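Local coordinates for protein dihydrocoumarin hydrolase, AncDHCH1 (Pseudomonas sp., PDB 6C2C) that probably hydrolyses dihydrocoumarin, a lactone, with a pair of zinc ions, as a reconstructed ancestor of the methyl-parathion hydrolases in the metallo-beta-lactamase superfamily, at residues 197-202 / 208-213; 222-227 / 256-261; 267-272 / 289-294. All blocks are in the same frame, centred on the assembly; numbering follows the deposited sequence.

Contact 1. Residues 197-202 / 208-213; sequences IKALAS and GHTTYV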
ATOM      1  N   ILE A 197     -11.504   3.306 -13.045  1.00 11.26           N
ATOM      2  CA  ILE A 197     -10.397   3.653 -12.117  1.00 10.55           C
ATOM      3  C   ILE A 197      -9.868   5.055 -12.457  1.00 11.83           C
ATOM      4  O   ILE A 197      -9.437   5.332 -13.598  1.00 12.24           O
ATOM      5  CB  ILE A 197      -9.241   2.633 -12.163  1.00 12.13           C
ATOM      6  CG1 ILE A 197      -9.796   1.209 -12.020  1.00 14.04           C
ATOM      7  CG2 ILE A 197      -8.254   2.945 -11.056  1.00 12.39           C
ATOM      8  CD1 ILE A 197      -8.676   0.163 -12.128  1.00 12.78           C
ATOM      9  N   LYS A 198      -9.785   5.901 -11.424  1.00 11.17           N
ATOM     10  CA  LYS A 198      -9.278   7.264 -11.559  1.00 11.80           C
ATOM     11  C   LYS A 198      -8.198   7.512 -10.528  1.00 10.13           C
ATOM     12  O   LYS A 198      -8.177   6.904  -9.447  1.00 13.05           O
ATOM     13  CB  LYS A 198     -10.363   8.336 -11.329  1.00 15.22           C
ATOM     14  CG  LYS A 198     -11.648   8.123 -12.117  1.00 20.90           C
ATOM     15  CD  LYS A 198     -12.668   9.199 -11.752  1.00 23.28           C
ATOM     16  CE  LYS A 198     -13.897   9.029 -12.679  1.00 33.50           C
ATOM     17  NZ  LYS A 198     -15.184   9.509 -12.058  1.00 53.58           N
ATOM     18  N   ALA A 199      -7.249   8.350 -10.941  1.00  9.77           N
ATOM     19  CA  ALA A 199      -6.267   8.916 -10.040  1.00 10.64           C
ATOM     20  C   ALA A 199      -6.845  10.156  -9.389  1.00 11.47           C
ATOM     21  O   ALA A 199      -7.455  11.001 -10.069  1.00 12.46           O
ATOM     22  CB  ALA A 199      -5.025   9.337 -10.816  1.00 11.32           C
ATOM     23  N   LEU A 200      -6.706  10.231  -8.078  1.00 11.13           N
ATOM     24  CA  LEU A 200      -7.157  11.346  -7.284  1.00 14.28           C
ATOM     25  C   LEU A 200      -5.932  11.882  -6.489  1.00 12.41           C
ATOM     26  O   LEU A 200      -5.394  11.232  -5.678  1.00 12.03           O
ATOM     27  CB  LEU A 200      -8.287  10.920  -6.354  1.00 12.98           C
ATOM     28  CG  LEU A 200      -8.790  11.990  -5.408  1.00 16.94           C
ATOM     29  CD1 LEU A 200      -9.730  12.871  -6.210  1.00 22.98           C
ATOM     30  CD2 LEU A 200      -9.519  11.388  -4.242  1.00 20.66           C
ATOM     31  N   ALA A 201      -5.513  13.096  -6.787  1.00 11.36           N
ATOM     32  CA  ALA A 201      -4.358  13.620  -6.078  1.00 11.68           C
ATOM     33  C   ALA A 201      -4.568  13.673  -4.572  1.00 12.08           C
ATOM     34  O   ALA A 201      -5.592  14.057  -4.131  1.00 12.49           O
ATOM     35  CB  ALA A 201      -4.023  15.001  -6.586  1.00 12.99           C
ATOM     36  N   SER A 202      -3.564  13.224  -3.825  1.00 10.07           N
ATOM     37  CA  SER A 202      -3.589  13.211  -2.366  1.00 12.59           C
ATOM     38  C   SER A 202      -2.151  13.438  -1.933  1.00 13.78           C
ATOM     39  O   SER A 202      -1.562  12.642  -1.203  1.00 13.56           O
ATOM     40  CB  SER A 202      -4.101  11.871  -1.844  1.00 13.97           C
ATOM     41  OG  SER A 202      -3.321  10.798  -2.341  1.00 12.15           O
ATOM     42  N   GLY A 208       3.947  13.566  -5.079  1.00 11.09           N
ATOM     43  CA  GLY A 208       2.940  13.069  -6.014  1.00 10.87           C
ATOM     44  C   GLY A 208       2.098  11.936  -5.460  1.00 10.87           C
ATOM     45  O   GLY A 208       1.549  11.179  -6.275  1.00 11.78           O
ATOM     46  N   HIS A 209       1.902  11.886  -4.129  1.00 12.30           N
ATOM     47  CA  HIS A 209       1.132  10.771  -3.585  1.00 11.25           C
ATOM     48  C   HIS A 209      -0.291  10.824  -4.156  1.00 10.25           C
ATOM     49  O   HIS A 209      -0.925  11.888  -4.201  1.00 10.23           O
ATOM     50  CB  HIS A 209       1.126  10.830  -2.051  1.00  9.52           C
ATOM     51  CG  HIS A 209       0.419   9.640  -1.437  1.00  8.04           C
ATOM     52  ND1 HIS A 209      -0.967   9.567  -1.389  1.00 10.39           N
ATOM     53  CD2 HIS A 209       0.889   8.482  -0.926  1.00 10.45           C
ATOM     54  CE1 HIS A 209      -1.305   8.392  -0.840  1.00 10.14           C
ATOM     55  NE2 HIS A 209      -0.206   7.733  -0.546  1.00  9.57           N
ATOM     56  N   THR A 210      -0.790   9.654  -4.617  1.00  9.48           N
ATOM     57  CA  THR A 210      -2.022   9.568  -5.373  1.00  8.59           C
ATOM     58  C   THR A 210      -2.876   8.445  -4.780  1.00  8.82           C
ATOM     59  O   THR A 210      -2.363   7.354  -4.467  1.00 10.74           O
ATOM     60  CB  THR A 210      -1.729   9.311  -6.879  1.00  9.58           C
ATOM     61  OG1 THR A 210      -0.930  10.409  -7.371  1.00 10.80           O
ATOM     62  CG2 THR A 210      -3.070   9.223  -7.689  1.00 10.73           C
ATOM     63  N   THR A 211      -4.171   8.752  -4.678  1.00 10.05           N
ATOM     64  CA  THR A 211      -5.237   7.836  -4.308  1.00  8.92           C
ATOM     65  C   THR A 211      -5.868   7.309  -5.583  1.00  9.32           C
ATOM     66  O   THR A 211      -6.012   8.038  -6.554  1.00 11.52           O
ATOM     67  CB  THR A 211      -6.255   8.636  -3.509  1.00  9.48           C
ATOM     68  OG1 THR A 211      -5.652   8.972  -2.246  1.00 10.37           O
ATOM     69  CG2 THR A 211      -7.587   7.878  -3.304  1.00 12.46           C
ATOM     70  N   TYR A 212      -6.273   6.045  -5.565  1.00  8.52           N
ATOM     71  CA  TYR A 212      -6.915   5.492  -6.765  1.00  9.64           C
ATOM     72  C   TYR A 212      -8.339   5.111  -6.416  1.00 10.58           C
ATOM     73  O   TYR A 212      -8.586   4.326  -5.469  1.00 11.99           O
ATOM     74  CB  TYR A 212      -6.157   4.299  -7.386  1.00 10.63           C
ATOM     75  CG  TYR A 212      -4.797   4.761  -7.860  1.00  9.06           C
ATOM     76  CD1 TYR A 212      -4.686   5.483  -9.067  1.00  8.78           C
ATOM     77  CD2 TYR A 212      -3.667   4.539  -7.096  1.00  8.43           C
ATOM     78  CE1 TYR A 212      -3.491   5.965  -9.516  1.00  7.90           C
ATOM     79  CE2 TYR A 212      -2.402   5.032  -7.552  1.00  9.19           C
ATOM     80  CZ  TYR A 212      -2.359   5.786  -8.734  1.00  9.20           C
ATOM     81  OH  TYR A 212      -1.140   6.276  -9.247  1.00  9.54           O
ATOM     82  N   VAL A 213      -9.269   5.623  -7.212  1.00  8.52           N
ATOM     83  CA  VAL A 213     -10.704   5.469  -6.931  1.00 10.88           C
ATOM     84  C   VAL A 213     -11.257   4.444  -7.908  1.00 10.90           C
ATOM     85  O   VAL A 213     -11.182   4.643  -9.131  1.00 10.50           O
ATOM     86  CB  VAL A 213     -11.437   6.793  -7.075  1.00 12.73           C
ATOM     87  CG1 VAL A 213     -12.942   6.580  -6.865  1.00 13.67           C
ATOM     88  CG2 VAL A 213     -10.774   7.850  -6.162  1.00 14.61           C
TER
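The imidazole of His209 receives Ser202 at its edge: OG lies near the ring plane, 2.8 Å from ND1, and the two are hydrogen-bonded with either able to be the donor. A second, weak bond runs from ND1 to Ser202 O, bent to 127° at the hydrogen. The other nitrogen, NE2, is engaged by the backbone N of Asp226, and the ring of His119 meets this imidazole at about 45°. With CG anti to the backbone N (chi1 -176°), the ring is swung to the end of the hairpin, which brings ND1 up to Ser202. The phenol of Tyr212 is met obliquely by Ala199, whose CB lies 3.9 Å from CE1, while its OH reaches beyond the hairpin to Ile117 O.

Strands 197-201 and 210-213 run antiparallel. Lys198 with Val213 and Leu200 with Thr211 are the hydrogen-bonded pairs; Leu200 N to Thr211 O, at 2.8 Å, is typical of the four bonds they make. Ala199 with Tyr212 and Ala201 with Thr210 are the non-hydrogen-bonded pairs, and there the methyl CG2 of Thr210 packs 3.7 Å from Ala199 CB. On the face carrying Leu200, Thr211 and Val213, Leu200 and Thr211 lie side by side, and Leu200 CB meets Val213 CG2 at 4.0 Å.

Beyond the last pair, Ser202 N continues the pattern with a bond to His209 O, and Ser202 OG also pairs with Thr211 OG1 at 3.0 Å. The hydroxyl bridges ring and threonine; with NE2 held by Asp226 N, both nitrogens of His209 are engaged. That would restrain the rotation of this second-shell ring, whose side chain lies about 6 Å from a zinc ion, beside the metal-binding His119 and Asp226.

Contact 2. Residues 222-227 / 256-261; sequences VLLGDL and KKAFAD. With ZN (zinc ion), chain D; ZN (zinc ion), chain C.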
ATOM      1  N   VAL A 222     -11.792   3.054  -2.511  1.00 10.77           N
ATOM      2  CA  VAL A 222     -10.827   4.127  -2.633  1.00 11.38           C
ATOM      3  C   VAL A 222      -9.532   3.624  -2.022  1.00 12.21           C
ATOM      4  O   VAL A 222      -9.476   3.309  -0.822  1.00 13.16           O
ATOM      5  CB  VAL A 222     -11.347   5.400  -1.960  1.00 14.36           C
ATOM      6  CG1 VAL A 222     -10.310   6.466  -2.037  1.00 15.21           C
ATOM      7  CG2 VAL A 222     -12.536   5.914  -2.730  1.00 14.21           C
ATOM      8  N   LEU A 223      -8.499   3.509  -2.851  1.00 10.94           N
ATOM      9  CA  LEU A 223      -7.224   2.932  -2.423  1.00 11.39           C
ATOM     10  C   LEU A 223      -6.322   4.087  -2.031  1.00 11.63           C
ATOM     11  O   LEU A 223      -5.921   4.884  -2.895  1.00 11.52           O
ATOM     12  CB  LEU A 223      -6.631   2.110  -3.571  1.00  9.46           C
ATOM     13  CG  LEU A 223      -7.490   0.902  -3.939  1.00 10.78           C
ATOM     14  CD1 LEU A 223      -6.918   0.238  -5.180  1.00 12.17           C
ATOM     15  CD2 LEU A 223      -7.640  -0.046  -2.740  1.00 10.45           C
ATOM     16  N   LEU A 224      -6.043   4.196  -0.710  1.00 11.13           N
ATOM     17  CA  LEU A 224      -5.514   5.428  -0.117  1.00 11.33           C
ATOM     18  C   LEU A 224      -3.993   5.454  -0.032  1.00 11.13           C
ATOM     19  O   LEU A 224      -3.435   6.400   0.544  1.00 12.27           O
ATOM     20  CB  LEU A 224      -6.053   5.574   1.310  1.00 13.55           C
ATOM     21  CG  LEU A 224      -7.553   5.724   1.401  1.00 13.78           C
ATOM     22  CD1 LEU A 224      -7.888   5.806   2.895  1.00 17.96           C
ATOM     23  CD2 LEU A 224      -8.044   6.960   0.717  1.00 15.52           C
ATOM     24  N   GLY A 225      -3.326   4.386  -0.464  1.00  9.02           N
ATOM     25  CA  GLY A 225      -1.851   4.414  -0.402  1.00  9.11           C
ATOM     26  C   GLY A 225      -1.401   4.525   1.039  1.00 11.82           C
ATOM     27  O   GLY A 225      -1.846   3.759   1.900  1.00 10.78           O
ATOM     28  N   ASP A 226      -0.557   5.493   1.287  1.00  9.58           N
ATOM     29  CA  ASP A 226      -0.048   5.751   2.612  1.00  8.59           C
ATOM     30  C   ASP A 226      -0.620   6.994   3.369  1.00 11.33           C
ATOM     31  O   ASP A 226       0.089   7.718   4.001  1.00 10.57           O
ATOM     32  CB  ASP A 226       1.471   5.837   2.563  1.00 12.45           C
ATOM     33  CG  ASP A 226       2.159   4.485   2.421  1.00 13.59           C
ATOM     34  OD1 ASP A 226       1.561   3.535   2.149  1.00 10.45           O
ATOM     35  OD2 ASP A 226       3.325   4.505   2.548  1.00 11.00           O
ATOM     36  N   LEU A 227      -1.893   7.238   3.168  1.00  9.31           N
ATOM     37  CA  LEU A 227      -2.544   8.259   3.999  1.00 11.90           C
ATOM     38  C   LEU A 227      -2.606   7.844   5.467  1.00 13.73           C
ATOM     39  O   LEU A 227      -2.944   8.673   6.304  1.00 13.63           O
ATOM     40  CB  LEU A 227      -3.954   8.569   3.501  1.00 11.46           C
ATOM     41  CG  LEU A 227      -4.131   9.214   2.133  1.00 14.60           C
ATOM     42  CD1 LEU A 227      -5.531   9.794   1.895  1.00 13.48           C
ATOM     43  CD2 LEU A 227      -3.035  10.236   1.767  1.00 13.69           C
ATOM     44  N   LYS A 256      -7.117  13.692   6.734  1.00 16.42           N
ATOM     45  CA  LYS A 256      -8.389  14.198   7.277  1.00 16.32           C
ATOM     46  C   LYS A 256      -9.466  14.295   6.192  1.00 16.70           C
ATOM     47  O   LYS A 256     -10.623  13.858   6.395  1.00 16.11           O
ATOM     48  CB  LYS A 256      -8.130  15.560   7.956  1.00 16.38           C
ATOM     49  CG  LYS A 256      -9.417  16.158   8.551  1.00 23.35           C
ATOM     50  CD  LYS A 256     -10.245  15.102   9.396  1.00 27.15           C
ATOM     51  CE  LYS A 256     -11.437  15.800  10.013  1.00 32.18           C
ATOM     52  NZ  LYS A 256     -11.867  16.863   9.028  1.00 33.27           N
ATOM     53  N   LYS A 257      -9.097  14.810   5.012  1.00 14.92           N
ATOM     54  CA  LYS A 257     -10.046  14.945   3.908  1.00 14.58           C
ATOM     55  C   LYS A 257     -10.583  13.568   3.489  1.00 14.35           C
ATOM     56  O   LYS A 257     -11.783  13.376   3.286  1.00 16.52           O
ATOM     57  CB  LYS A 257      -9.331  15.626   2.748  1.00 16.96           C
ATOM     58  CG  LYS A 257     -10.213  15.858   1.613  1.00 23.55           C
ATOM     59  CD  LYS A 257      -9.561  16.723   0.529  1.00 28.16           C
ATOM     60  CE  LYS A 257     -10.639  17.122  -0.486  1.00 36.00           C
ATOM     61  NZ  LYS A 257     -11.721  16.049  -0.698  1.00 42.95           N
ATOM     62  N   ALA A 258      -9.671  12.598   3.350  1.00 14.96           N
ATOM     63  CA  ALA A 258     -10.060  11.253   2.914  1.00 15.72           C
ATOM     64  C   ALA A 258     -10.956  10.568   3.940  1.00 14.70           C
ATOM     65  O   ALA A 258     -11.919   9.901   3.565  1.00 15.96           O
ATOM     66  CB  ALA A 258      -8.792  10.405   2.678  1.00 12.98           C
ATOM     67  N   PHE A 259     -10.623  10.686   5.224  1.00 14.85           N
ATOM     68  CA  PHE A 259     -11.468  10.070   6.260  1.00 14.29           C
ATOM     69  C   PHE A 259     -12.834  10.732   6.300  1.00 16.09           C
ATOM     70  O   PHE A 259     -13.867  10.048   6.355  1.00 14.22           O
ATOM     71  CB  PHE A 259     -10.804  10.167   7.646  1.00 16.30           C
ATOM     72  CG  PHE A 259      -9.573   9.270   7.834  1.00 13.21           C
ATOM     73  CD1 PHE A 259      -9.153   8.431   6.793  1.00 14.96           C
ATOM     74  CD2 PHE A 259      -8.816   9.327   9.016  1.00 14.80           C
ATOM     75  CE1 PHE A 259      -8.017   7.584   6.930  1.00 14.86           C
ATOM     76  CE2 PHE A 259      -7.688   8.491   9.169  1.00 16.74           C
ATOM     77  CZ  PHE A 259      -7.313   7.627   8.095  1.00 15.90           C
ATOM     78  N   ALA A 260     -12.869  12.059   6.252  1.00 14.20           N
ATOM     79  CA  ALA A 260     -14.159  12.732   6.243  1.00 15.05           C
ATOM     80  C   ALA A 260     -14.980  12.342   5.015  1.00 15.02           C
ATOM     81  O   ALA A 260     -16.181  12.034   5.130  1.00 18.47           O
ATOM     82  CB  ALA A 260     -13.962  14.240   6.283  1.00 15.45           C
ATOM     83  N   ASP A 261     -14.351  12.258   3.843  1.00 13.15           N
ATOM     84  CA  ASP A 261     -15.108  11.913   2.643  0.55 15.26           C
ATOM     85  C   ASP A 261     -15.619  10.470   2.711  1.00 16.55           C
ATOM     86  O   ASP A 261     -16.734  10.188   2.272  1.00 15.86           O
ATOM     87  CB  ASP A 261     -14.249  12.139   1.387  0.55 13.48           C
ATOM     88  CG  ASP A 261     -13.961  13.638   1.091  0.55 17.97           C
ATOM     89  OD1 ASP A 261     -14.613  14.541   1.668  0.55 19.24           O
ATOM     90  OD2 ASP A 261     -13.066  13.906   0.253  0.55 20.36           O
TER
HETATM   91 ZN    ZN D 402       5.187   5.523   2.019  1.00 16.15          ZN
HETATM   92 ZN    ZN C 401       4.382   2.648   2.351  1.00 13.83          ZN
HETATM   93  O   HOH W   1       5.856   3.766   2.155  1.00  8.83           O
HETATM   94  O   HOH W   2       5.858   5.669   4.141  1.00 14.26           O
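Ala258, on the helical segment 256-261, points its methyl at two leucines of the loop 224-227. Leu227 CD1 presses on Ala258 CB at 3.4 Å, tighter than ordinary van der Waals contact, and Leu224 CD2 reaches the same CB at 4.0 Å. Both leucines hold CG anti to the carbonyl carbon (chi1 -63° in Leu224 and -65° in Leu227), which carries their branches out toward the helix. They are brought together by a type II' turn from Leu224 to Leu227, closed by Leu227 N to Leu224 O at 3.2 Å, with Gly225 at positive phi as its second residue. Backbone hydrogen bonds tie the turn to the neighbouring chain as well, Leu224 pairing with Gly270 and Gly225 with Ala272, while Leu227 O accepts a bond from Arg255 NH2 of the same helix.

This is the loop after strand 219-223 that, as in many binuclear hydrolases of the metallo-beta-lactamase superfamily, delivers the aspartate bridging the two metals. Asp226 OD2 sits 2.2 Å from one zinc ion and 2.1 Å from the other, and a water 1.9 Å from each completes a second bridge between them. His119, His121, His205 and a second water complete the first zinc site, Asp123, His124 and His273 the second.

Phe259, next in sequence, leaves the helix to one side, yet its ring swings toward the loop and offers Leu224 CD1 an edge, with CE1 4.4 Å away and the methyl near the ring plane. Leu224 is thus shared between two successive helix residues, one branch going to Ala258 and the other to Phe259. The same phenyl ring meets Phe235 and packs edge-to-face with Tyr289.

Contact 3. Residues 267-272 / 289-294; sequences YLIGAA and YRFVPV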
ATOM      1  N   TYR A 267     -18.427   4.517   1.583  1.00 15.19           N
ATOM      2  CA  TYR A 267     -17.794   3.560   0.664  1.00 13.58           C
ATOM      3  C   TYR A 267     -16.557   2.908   1.285  1.00 12.63           C
ATOM      4  O   TYR A 267     -16.114   3.250   2.380  1.00 13.09           O
ATOM      5  CB  TYR A 267     -17.432   4.266  -0.637  1.00 14.24           C
ATOM      6  CG  TYR A 267     -16.605   5.538  -0.452  1.00 12.30           C
ATOM      7  CD1 TYR A 267     -15.237   5.434  -0.187  1.00 14.28           C
ATOM      8  CD2 TYR A 267     -17.185   6.813  -0.579  1.00 15.57           C
ATOM      9  CE1 TYR A 267     -14.468   6.566  -0.017  1.00 15.21           C
ATOM     10  CE2 TYR A 267     -16.400   7.969  -0.420  1.00 15.37           C
ATOM     11  CZ  TYR A 267     -15.062   7.824  -0.154  1.00 16.65           C
ATOM     12  OH  TYR A 267     -14.279   8.965  -0.025  1.00 16.74           O
ATOM     13  N   LEU A 268     -16.015   1.897   0.578  1.00 12.36           N
ATOM     14  CA  LEU A 268     -14.859   1.145   1.087  1.00 11.92           C
ATOM     15  C   LEU A 268     -13.579   1.892   0.824  1.00 13.63           C
ATOM     16  O   LEU A 268     -13.456   2.585  -0.188  1.00 13.10           O
ATOM     17  CB  LEU A 268     -14.797  -0.217   0.400  1.00 11.53           C
ATOM     18  CG  LEU A 268     -15.893  -1.177   0.876  1.00 12.41           C
ATOM     19  CD1 LEU A 268     -15.891  -2.308  -0.162  1.00 19.10           C
ATOM     20  CD2 LEU A 268     -15.588  -1.716   2.260  1.00 14.10           C
ATOM     21  N   ILE A 269     -12.625   1.720   1.727  1.00 12.09           N
ATOM     22  CA  ILE A 269     -11.249   2.162   1.528  1.00 13.65           C
ATOM     23  C   ILE A 269     -10.342   0.928   1.618  1.00 11.62           C
ATOM     24  O   ILE A 269     -10.681  -0.111   2.214  1.00 12.24           O
ATOM     25  CB  ILE A 269     -10.782   3.265   2.511  1.00 14.73           C
ATOM     26  CG1 ILE A 269     -10.775   2.784   3.952  1.00 13.22           C
ATOM     27  CG2 ILE A 269     -11.725   4.461   2.420  1.00 14.49           C
ATOM     28  CD1 ILE A 269      -9.487   2.327   4.409  1.00 20.08           C
ATOM     29  N   GLY A 270      -9.198   1.032   0.937  1.00 10.15           N
ATOM     30  CA  GLY A 270      -8.118   0.078   1.098  1.00 10.85           C
ATOM     31  C   GLY A 270      -6.842   0.863   1.294  1.00 12.86           C
ATOM     32  O   GLY A 270      -6.584   1.846   0.582  1.00 16.81           O
ATOM     33  N   ALA A 271      -6.040   0.439   2.248  1.00 10.05           N
ATOM     34  CA  ALA A 271      -4.840   1.204   2.557  1.00 10.85           C
ATOM     35  C   ALA A 271      -3.634   0.277   2.751  1.00 11.21           C
ATOM     36  O   ALA A 271      -3.738  -0.772   3.393  1.00 10.80           O
ATOM     37  CB  ALA A 271      -5.091   2.022   3.812  1.00 12.00           C
ATOM     38  N   ALA A 272      -2.464   0.702   2.203  1.00  9.65           N
ATOM     39  CA  ALA A 272      -1.237  -0.111   2.127  1.00  8.79           C
ATOM     40  C   ALA A 272      -0.724  -0.594   3.483  1.00  9.50           C
ATOM     41  O   ALA A 272      -0.117  -1.678   3.542  1.00 11.02           O
ATOM     42  CB  ALA A 272      -0.107   0.692   1.458  1.00  9.46           C
ATOM     43  N   TYR A 289     -12.209   8.813  14.058  1.00 18.00           N
ATOM     44  CA  TYR A 289     -12.828   7.866  13.125  1.00 18.85           C
ATOM     45  C   TYR A 289     -12.681   6.451  13.655  1.00 15.55           C
ATOM     46  O   TYR A 289     -11.769   6.130  14.413  1.00 18.77           O
ATOM     47  CB  TYR A 289     -12.195   7.978  11.699  1.00 16.85           C
ATOM     48  CG  TYR A 289     -12.480   9.337  11.107  1.00 16.05           C
ATOM     49  CD1 TYR A 289     -13.671   9.582  10.445  1.00 17.68           C
ATOM     50  CD2 TYR A 289     -11.581  10.403  11.301  1.00 15.11           C
ATOM     51  CE1 TYR A 289     -13.984  10.871   9.940  1.00 20.42           C
ATOM     52  CE2 TYR A 289     -11.871  11.690  10.796  1.00 15.83           C
ATOM     53  CZ  TYR A 289     -13.068  11.929  10.148  1.00 19.40           C
ATOM     54  OH  TYR A 289     -13.360  13.197   9.647  1.00 19.15           O
ATOM     55  N   ARG A 290     -13.572   5.606  13.192  1.00 18.65           N
ATOM     56  CA  ARG A 290     -13.568   4.208  13.521  1.00 19.57           C
ATOM     57  C   ARG A 290     -13.470   3.410  12.216  1.00 16.32           C
ATOM     58  O   ARG A 290     -14.199   3.690  11.341  1.00 17.41           O
ATOM     59  CB  ARG A 290     -14.849   3.842  14.258  1.00 21.29           C
ATOM     60  CG  ARG A 290     -15.054   2.390  14.568  1.00 24.86           C
ATOM     61  CD  ARG A 290     -16.064   2.124  15.680  1.00 38.85           C
ATOM     62  NE  ARG A 290     -16.849   0.925  15.423  1.00 44.07           N
ATOM     63  CZ  ARG A 290     -17.878   0.514  16.157  1.00 48.57           C
ATOM     64  NH1 ARG A 290     -18.557  -0.564  15.815  1.00 38.11           N
ATOM     65  NH2 ARG A 290     -18.238   1.215  17.207  1.00 50.63           N
ATOM     66  N   PHE A 291     -12.540   2.462  12.125  1.00 18.58           N
ATOM     67  CA  PHE A 291     -12.437   1.584  10.957  1.00 14.62           C
ATOM     68  C   PHE A 291     -13.307   0.348  11.176  1.00 14.99           C
ATOM     69  O   PHE A 291     -13.317  -0.230  12.273  1.00 17.38           O
ATOM     70  CB  PHE A 291     -10.979   1.204  10.741  1.00 17.09           C
ATOM     71  CG  PHE A 291     -10.728   0.387   9.525  1.00 15.72           C
ATOM     72  CD1 PHE A 291     -10.887   0.893   8.250  1.00 16.48           C
ATOM     73  CD2 PHE A 291     -10.259  -0.901   9.684  1.00 17.28           C
ATOM     74  CE1 PHE A 291     -10.591   0.064   7.124  1.00 14.21           C
ATOM     75  CE2 PHE A 291      -9.961  -1.714   8.592  1.00 18.78           C
ATOM     76  CZ  PHE A 291     -10.104  -1.211   7.302  1.00 14.47           C
ATOM     77  N   VAL A 292     -14.038  -0.027  10.141  1.00 12.00           N
ATOM     78  CA  VAL A 292     -14.914  -1.198  10.168  1.00 11.85           C
ATOM     79  C   VAL A 292     -14.444  -2.155   9.070  1.00 12.35           C
ATOM     80  O   VAL A 292     -14.788  -1.985   7.900  1.00 14.02           O
ATOM     81  CB  VAL A 292     -16.375  -0.787   9.938  1.00 16.49           C
ATOM     82  CG1 VAL A 292     -17.300  -1.991  10.004  1.00 17.79           C
ATOM     83  CG2 VAL A 292     -16.793   0.339  10.956  1.00 13.43           C
ATOM     84  N   PRO A 293     -13.612  -3.156   9.417  1.00 12.21           N
ATOM     85  CA  PRO A 293     -13.081  -4.089   8.413  1.00 12.60           C
ATOM     86  C   PRO A 293     -14.210  -4.782   7.687  1.00 13.01           C
ATOM     87  O   PRO A 293     -15.278  -5.033   8.261  1.00 14.33           O
ATOM     88  CB  PRO A 293     -12.267  -5.092   9.261  1.00 13.75           C
ATOM     89  CG  PRO A 293     -11.905  -4.353  10.539  1.00 23.03           C
ATOM     90  CD  PRO A 293     -13.085  -3.397  10.773  1.00 16.30           C
ATOM     91  N   VAL A 294     -13.962  -5.142   6.417  1.00 13.81           N
ATOM     92  CA  VAL A 294     -14.950  -5.906   5.665  1.00 12.12           C
ATOM     93  C   VAL A 294     -15.218  -7.268   6.311  1.00 13.03           C
ATOM     94  O   VAL A 294     -14.325  -7.937   6.853  1.00 14.25           O
ATOM     95  CB  VAL A 294     -14.547  -6.120   4.191  1.00 14.16           C
ATOM     96  CG1 VAL A 294     -14.716  -4.820   3.422  1.00 23.81           C
ATOM     97  CG2 VAL A 294     -13.146  -6.724   4.040  1.00 15.72           C
TER
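Leu268 and Val294 make the tight point: CD2 of the leucine stands 3.4 Å from CG1 of the valine, closer than usual for two methyl carbons, with the side chains crossing at about a right angle. Val294 turns CG1 anti to its carbonyl carbon (chi1 -74°) and so presents that branch to the leucine. Ile269 makes the second touch, less compressed. Its CD1 approaches CE1 of Phe291 obliquely at 3.7 Å, and CG1 follows at 4.2 Å. To get there the isoleucine sets CG1 between its backbone N and carbonyl carbon (chi1 63°), and chi2 at 96° lies off the usual staggered positions.

The backbones stay apart even here: the nearest CA atoms, of Leu268 and Val294, are 8.4 Å from each other. The gap is explained by the sheet order: strand 279-285 runs between strands 268-270 and 288-293, so the two meet through side chains across a neighbour, Leu268 lying also on His281 and Val294 on Ile279. The looser side belongs to strand 288-293, at the sheet's edge within the chain, where Arg290 and Pro293 are exposed and Phe291, partly exposed, meets the ring of Phe235 with the planes nearly parallel. With carbon atoms alone meeting in both pairs, the contact depends on shape and exclusion of water, not on directional bonds.

In the fold
The three contacts follow one another along the chain and all reach the same seven-stranded mixed sheet. Contact 1 is the hairpin 197-201/210-216 near one border; strand 219-223 comes next and leads into contact 2, then strand 268-270 opens contact 3, which ends on the outermost strand 288-293. Their centres lie about 10 Å apart for contacts 1 and 2, about 9 Å for 2 and 3, and about 17 Å for 1 and 3, with no touch between the last two. Contact 2 is therefore the middle piece, joined to its neighbours by backbone bonds between adjacent strands and adding helix 248-265 beside the sheet. The zinc-bridging loop thereby lies between the hairpin and the far border strands.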